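Local coordinates for SusD-like protein BACOVA_02651 (Bacteroides ovatus, PDB 5E75) that binds polysaccharide at the cell surface and probably captures xyloglucan there before the glycan is transported into the periplasm for degradation, at residues 177-180 / 181-184; 108-111 / 112-116; 208-211 / 212-215. All blocks are in the same frame, centred on the assembly; numbering follows the deposited sequence.

Contact 1: residues 177-180 / 181-184; sequences RATS and WAAK
Lys184 runs back over the first turn of helix 180-195 toward Ser180. CB and CG pass beside the carbonyl oxygen of Ser180, CG coming to 3.3 Å from that O, because chi1 of -69° sets CG anti to the lysine's own carbonyl carbon. CD is still within van der Waals range of the same oxygen. From there the chain is fully extended, and NZ donates to a water 2.9 Å away, which also lies 2.7 Å from Ser180 OG. This water sits over one face of the Trp181 ring, toward its rim. NZ has its stronger partner in Asp217 of helix 205-221, a salt bridge. The backbone N of Lys184 gives a straight bond to Ser180 O (2.9 Å, 162°). Thr179 is the N-cap: with chi1 at 65°, OG1 stands between its own N and carbonyl carbon and takes weak bonds from Trp181 N, at 3.2 Å, and Ala182 N, at 3.4 Å. Thr179 O accepts weakly from Ala182 N and Ala183 N. Trp181 CB rests against the threonine hydroxyl oxygen. Weak bonds thus meet the N-H groups of Trp181, Ala182 and Ala183, while the lysine charge is tied to the neighbouring helix.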
loop_
_atom_site.group_PDB
_atom_site.type_symbol
_atom_site.label_atom_id
_atom_site.label_comp_id
_atom_site.label_asym_id
_atom_site.label_seq_id
_atom_site.Cartn_x
_atom_site.Cartn_y
_atom_site.Cartn_z
ATOM N N ARG A 177 5.317 16.876 -3.860
ATOM C CA ARG A 177 5.013 16.646 -5.263
ATOM C C ARG A 177 5.903 15.580 -5.878
ATOM O O ARG A 177 7.034 15.351 -5.434
ATOM C CB ARG A 177 5.149 17.955 -6.035
ATOM C CG ARG A 177 4.104 18.993 -5.632
ATOM C CD ARG A 177 3.378 19.507 -6.800
ATOM N NE ARG A 177 2.291 20.389 -6.401
ATOM C CZ ARG A 177 1.108 20.441 -7.002
ATOM N NH1 ARG A 177 0.816 19.639 -8.016
ATOM N NH2 ARG A 177 0.203 21.292 -6.566
ATOM N N ALA A 178 5.394 14.938 -6.922
ATOM C CA ALA A 178 6.105 13.845 -7.564
ATOM C C ALA A 178 7.315 14.311 -8.359
ATOM O O ALA A 178 7.314 15.377 -8.967
ATOM C CB ALA A 178 5.161 13.116 -8.481
ATOM N N THR A 179 8.348 13.482 -8.351
ATOM C CA THR A 179 9.503 13.649 -9.214
ATOM C C THR A 179 9.575 12.523 -10.240
ATOM O O THR A 179 8.860 11.521 -10.152
ATOM C CB THR A 179 10.798 13.594 -8.416
ATOM O OG1 THR A 179 10.943 12.283 -7.845
ATOM C CG2 THR A 179 10.808 14.647 -7.301
ATOM N N SER A 180 10.475 12.656 -11.199
ATOM C CA SER A 180 10.696 11.574 -12.145
ATOM C C SER A 180 11.228 10.305 -11.470
ATOM O O SER A 180 11.012 9.219 -11.988
ATOM C CB SER A 180 11.625 12.002 -13.270
ATOM O OG SER A 180 12.813 12.561 -12.760
ATOM N N TRP A 181 11.883 10.430 -10.311
ATOM C CA TRP A 181 12.319 9.248 -9.567
ATOM C C TRP A 181 11.132 8.411 -9.107
ATOM O O TRP A 181 11.199 7.171 -9.124
ATOM C CB TRP A 181 13.178 9.634 -8.355
ATOM C CG TRP A 181 14.362 10.464 -8.702
ATOM C CD1 TRP A 181 14.597 11.744 -8.297
ATOM C CD2 TRP A 181 15.481 10.086 -9.518
ATOM N NE1 TRP A 181 15.782 12.191 -8.817
ATOM C CE2 TRP A 181 16.346 11.199 -9.569
ATOM C CE3 TRP A 181 15.834 8.923 -10.206
ATOM C CZ2 TRP A 181 17.536 11.182 -10.283
ATOM C CZ3 TRP A 181 17.033 8.914 -10.911
ATOM C CH2 TRP A 181 17.857 10.040 -10.948
ATOM N N ALA A 182 10.055 9.069 -8.684
ATOM C CA ALA A 182 8.846 8.353 -8.309
ATOM C C ALA A 182 8.271 7.596 -9.506
ATOM O O ALA A 182 7.899 6.432 -9.400
ATOM C CB ALA A 182 7.808 9.317 -7.755
ATOM N N ALA A 183 8.201 8.252 -10.661
ATOM C CA ALA A 183 7.682 7.608 -11.867
ATOM C C ALA A 183 8.551 6.412 -12.271
ATOM O O ALA A 183 8.031 5.365 -12.629
ATOM C CB ALA A 183 7.574 8.607 -13.019
ATOM N N LYS A 184 9.867 6.567 -12.210
ATOM C CA LYS A 184 10.759 5.470 -12.546
ATOM C C LYS A 184 10.594 4.300 -11.561
ATOM O O LYS A 184 10.631 3.134 -11.964
ATOM C CB LYS A 184 12.214 5.930 -12.545
ATOM C CG LYS A 184 12.582 6.887 -13.656
ATOM C CD LYS A 184 14.027 7.375 -13.560
ATOM C CE LYS A 184 14.375 8.253 -14.763
ATOM N NZ LYS A 184 15.735 8.866 -14.633
HETATM O O HOH W 1 14.933 10.818 -12.710
#

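Contact 2: residues 108-111 / 112-116; sequences KAIA and EARLM
Glu112 reaches back one turn to Lys108, an i to i+4 pair on helix 103-125 of the alpha-helical, TPR-like part of this SusD-family protein. Its N bonds to Lys108 O at 2.8 Å, and CG packs on that same oxygen. With chi1 at -69° and the chain extended beyond CG, the side chain crosses that of Lys108 obliquely, and OE1 forms a long, weak salt bridge of 3.4 Å with NZ at the lysine's bent end. OE2 turns to stronger partners, Tyr28 OH and Arg177 NH1. Cutting this side chain back to an alanine would remove the carboxylate, and is likely to leave Tyr28 OH, the Arg177 guanidinium and the Lys108 ammonium without this partner and open a gap in a buried region. Ala113 follows, its N bonded to Ala109 O and its CB between the carbonyl oxygens of Ala109 and Ile110. Arg114 N donates to Ile110 O, 2.8 Å away, and its side chain lies alongside that of Ile110, both pointing the same way. Past a bend at chi3, its NE goes to Asp161 and its NH2 to Glu519, tying the helix to helix 151-168 and to the C-terminus. Leu115 N closes on Ala111 O, and Leu115 CB lies 3.3 Å from this oxygen.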
loop_
_atom_site.group_PDB
_atom_site.type_symbol
_atom_site.label_atom_id
_atom_site.label_comp_id
_atom_site.label_asym_id
_atom_site.label_seq_id
_atom_site.Cartn_x
_atom_site.Cartn_y
_atom_site.Cartn_z
ATOM N N LYS A 108 4.274 19.318 -16.680
ATOM C CA LYS A 108 4.329 18.812 -15.313
ATOM C C LYS A 108 2.929 18.418 -14.841
ATOM O O LYS A 108 2.748 17.368 -14.214
ATOM C CB LYS A 108 4.943 19.865 -14.392
ATOM C CG LYS A 108 4.941 19.520 -12.915
ATOM C CD LYS A 108 5.742 20.577 -12.178
ATOM C CE LYS A 108 5.394 20.633 -10.710
ATOM N NZ LYS A 108 3.947 20.924 -10.430
ATOM N N ALA A 109 1.932 19.247 -15.137
ATOM C CA ALA A 109 0.570 18.954 -14.711
ATOM C C ALA A 109 0.022 17.699 -15.389
ATOM O O ALA A 109 -0.602 16.846 -14.741
ATOM C CB ALA A 109 -0.349 20.152 -15.001
ATOM N N ILE A 110 0.248 17.578 -16.695
ATOM C CA ILE A 110 -0.151 16.373 -17.410
ATOM C C ILE A 110 0.583 15.170 -16.835
ATOM O O ILE A 110 -0.014 14.102 -16.655
ATOM C CB ILE A 110 0.105 16.494 -18.927
ATOM C CG1 ILE A 110 -0.808 17.582 -19.509
ATOM C CG2 ILE A 110 -0.161 15.167 -19.634
ATOM C CD1 ILE A 110 -0.385 18.054 -20.915
ATOM N N ALA A 111 1.865 15.335 -16.536
ATOM C CA ALA A 111 2.655 14.230 -15.990
ATOM C C ALA A 111 2.155 13.785 -14.615
ATOM O O ALA A 111 2.105 12.588 -14.339
ATOM C CB ALA A 111 4.134 14.609 -15.920
ATOM N N GLU A 112 1.788 14.733 -13.750
ATOM C CA GLU A 112 1.259 14.357 -12.445
ATOM C C GLU A 112 -0.070 13.634 -12.605
ATOM O O GLU A 112 -0.316 12.632 -11.922
ATOM C CB GLU A 112 1.091 15.593 -11.573
ATOM C CG GLU A 112 2.400 16.224 -11.152
ATOM C CD GLU A 112 2.171 17.499 -10.371
ATOM O OE1 GLU A 112 1.692 18.492 -10.960
ATOM O OE2 GLU A 112 2.401 17.504 -9.154
ATOM N N ALA A 113 -0.928 14.125 -13.496
ATOM C CA ALA A 113 -2.209 13.487 -13.771
ATOM C C ALA A 113 -1.975 12.060 -14.274
ATOM O O ALA A 113 -2.594 11.121 -13.777
ATOM C CB ALA A 113 -2.990 14.290 -14.786
ATOM N N ARG A 114 -1.081 11.887 -15.244
ATOM C CA ARG A 114 -0.864 10.565 -15.814
ATOM C C ARG A 114 -0.186 9.622 -14.808
ATOM O O ARG A 114 -0.477 8.424 -14.785
ATOM C CB ARG A 114 -0.074 10.659 -17.119
ATOM C CG ARG A 114 -0.859 11.394 -18.194
ATOM C CD ARG A 114 -0.211 11.326 -19.572
ATOM N NE ARG A 114 -0.285 9.986 -20.142
ATOM C CZ ARG A 114 0.082 9.679 -21.380
ATOM N NH1 ARG A 114 0.544 10.619 -22.196
ATOM N NH2 ARG A 114 -0.024 8.428 -21.805
ATOM N N LEU A 115 0.675 10.149 -13.947
ATOM C CA LEU A 115 1.261 9.331 -12.880
ATOM C C LEU A 115 0.182 8.801 -11.955
ATOM O O LEU A 115 0.187 7.619 -11.592
ATOM C CB LEU A 115 2.288 10.148 -12.087
ATOM C CG LEU A 115 2.900 9.502 -10.831
ATOM C CD1 LEU A 115 3.590 8.202 -11.181
ATOM C CD2 LEU A 115 3.884 10.425 -10.094
ATOM N N MET A 116 -0.742 9.662 -11.549
ATOM C CA MET A 116 -1.793 9.228 -10.640
ATOM C C MET A 116 -2.738 8.260 -11.324
ATOM O O MET A 116 -3.154 7.267 -10.717
ATOM C CB MET A 116 -2.559 10.408 -10.050
ATOM C CG MET A 116 -1.724 11.280 -9.154
ATOM S SD MET A 116 -1.097 10.382 -7.742
ATOM C CE MET A 116 -0.322 11.701 -6.817
#

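Contact 3: residues 208-211 / 212-215; sequences LELA and RQYA
The guanidinium of Arg212 has Leu208 O and Glu209 CA over one face, both offset toward its rim, with CA 3.5 Å above the plane, while a water lies in plane at its edge. That water accepts from Arg212 NE and donates to Glu209 OE1. The same OE1 takes NH2 of Arg212 in a salt bridge of 2.7 Å, met nearly end-on to the C-O bond but tilted 19° out of the guanidinium plane. Carboxylate and guanidinium are turned 65° apart, and only NH2 bonds OE1, so the bridge is single-pronged, not bidentate. Glu209 gets there by a bend at chi2 (59°) that turns its chain forward along the helix, toward Arg212. NH1 bonds to Ala370 O of helix 360-372. The Tyr214 ring meets Leu210 O at its edge, CD2 coming to 3.2 Å from that oxygen. Beside it, Leu210 CD2 lies 4.3 Å from Tyr214 CE2. The amide of Gln213 lies against the other side of the Glu209 chain, its OE1 3.5 Å from Glu209 CG. All four backbone N-H groups of 212-215 bond to the carbonyl oxygens four residues earlier, the regular alpha-helical pattern of helix 205-221. With NH2, NE and NH1 each held, the arginine head is probably restrained from turning and its charge probably largely balanced by Glu209, while NH1 links this helix to 360-372.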
loop_
_atom_site.group_PDB
_atom_site.type_symbol
_atom_site.label_atom_id
_atom_site.label_comp_id
_atom_site.label_asym_id
_atom_site.label_seq_id
_atom_site.Cartn_x
_atom_site.Cartn_y
_atom_site.Cartn_z
ATOM N N LEU A 208 12.311 -8.052 -17.013
ATOM C CA LEU A 208 13.270 -8.049 -15.906
ATOM C C LEU A 208 14.367 -7.018 -16.135
ATOM O O LEU A 208 14.765 -6.287 -15.229
ATOM C CB LEU A 208 13.873 -9.434 -15.684
ATOM C CG LEU A 208 12.959 -10.488 -15.067
ATOM C CD1 LEU A 208 13.658 -11.848 -15.099
ATOM C CD2 LEU A 208 12.601 -10.110 -13.636
ATOM N N GLU A 209 14.869 -6.970 -17.363
ATOM C CA GLU A 209 15.924 -6.029 -17.692
ATOM C C GLU A 209 15.432 -4.592 -17.519
ATOM O O GLU A 209 16.123 -3.762 -16.949
ATOM C CB GLU A 209 16.427 -6.274 -19.119
ATOM C CG GLU A 209 17.472 -5.288 -19.597
ATOM C CD GLU A 209 18.719 -5.272 -18.740
ATOM O OE1 GLU A 209 19.016 -6.297 -18.087
ATOM O OE2 GLU A 209 19.406 -4.229 -18.711
ATOM N N LEU A 210 14.241 -4.297 -18.027
ATOM C CA LEU A 210 13.674 -2.966 -17.855
ATOM C C LEU A 210 13.433 -2.603 -16.378
ATOM O O LEU A 210 13.745 -1.495 -15.954
ATOM C CB LEU A 210 12.385 -2.839 -18.667
ATOM C CG LEU A 210 12.604 -2.764 -20.183
ATOM C CD1 LEU A 210 11.313 -3.068 -20.940
ATOM C CD2 LEU A 210 13.143 -1.418 -20.564
ATOM N N ALA A 211 12.909 -3.536 -15.589
ATOM C CA ALA A 211 12.739 -3.310 -14.155
ATOM C C ALA A 211 14.081 -2.975 -13.497
ATOM O O ALA A 211 14.186 -2.064 -12.678
ATOM C CB ALA A 211 12.117 -4.528 -13.509
ATOM N N ARG A 212 15.120 -3.726 -13.864
ATOM C CA ARG A 212 16.455 -3.447 -13.321
ATOM C C ARG A 212 16.967 -2.079 -13.743
ATOM O O ARG A 212 17.558 -1.358 -12.953
ATOM C CB ARG A 212 17.464 -4.508 -13.757
ATOM C CG ARG A 212 17.298 -5.844 -13.059
ATOM C CD ARG A 212 18.481 -6.746 -13.327
ATOM N NE ARG A 212 18.630 -7.109 -14.735
ATOM C CZ ARG A 212 18.145 -8.219 -15.291
ATOM N NH1 ARG A 212 17.441 -9.089 -14.586
ATOM N NH2 ARG A 212 18.369 -8.468 -16.574
ATOM N N GLN A 213 16.764 -1.726 -15.005
ATOM C CA GLN A 213 17.241 -0.440 -15.480
ATOM C C GLN A 213 16.579 0.727 -14.745
ATOM O O GLN A 213 17.258 1.642 -14.298
ATOM C CB GLN A 213 17.016 -0.322 -16.981
ATOM C CG GLN A 213 17.955 -1.182 -17.803
ATOM C CD GLN A 213 17.712 -1.012 -19.287
ATOM O OE1 GLN A 213 17.057 -1.840 -19.919
ATOM N NE2 GLN A 213 18.223 0.074 -19.846
ATOM N N TYR A 214 15.252 0.693 -14.612
ATOM C CA TYR A 214 14.563 1.773 -13.917
ATOM C C TYR A 214 14.871 1.779 -12.415
ATOM O O TYR A 214 15.104 2.838 -11.838
ATOM C CB TYR A 214 13.050 1.715 -14.184
ATOM C CG TYR A 214 12.714 2.209 -15.568
ATOM C CD1 TYR A 214 12.733 3.557 -15.854
ATOM C CD2 TYR A 214 12.408 1.328 -16.594
ATOM C CE1 TYR A 214 12.454 4.024 -17.125
ATOM C CE2 TYR A 214 12.134 1.783 -17.873
ATOM C CZ TYR A 214 12.147 3.130 -18.130
ATOM O OH TYR A 214 11.863 3.570 -19.413
ATOM N N ALA A 215 14.855 0.610 -11.780
ATOM C CA ALA A 215 15.093 0.573 -10.347
ATOM C C ALA A 215 16.543 0.956 -10.022
ATOM O O ALA A 215 16.792 1.699 -9.084
ATOM C CB ALA A 215 14.755 -0.803 -9.768
HETATM O O HOH W 2 20.136 -5.216 -16.080
#

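Contact 2 and contact 1 touch directly, their centres 10 Å apart. Arg177 NH1 bridges to Glu112 OE2 at 2.9 Å, and Ala178 CB packs against Leu115 CD2 at 3.4 Å, so the loop leading into helix 180-195 is held against helix 103-125. Contact 3 lies farther along, on helix 205-221, which follows helix 180-195 in the chain; its centre is 16 Å from that of contact 1, and the two meet where Lys184 O approaches Tyr214 CB at 3.6 Å. Contacts 2 and 3 do not touch. Contact 1 therefore sits between them. A magnesium ion lies about 11 Å from the Leu208 side chain in contact 3.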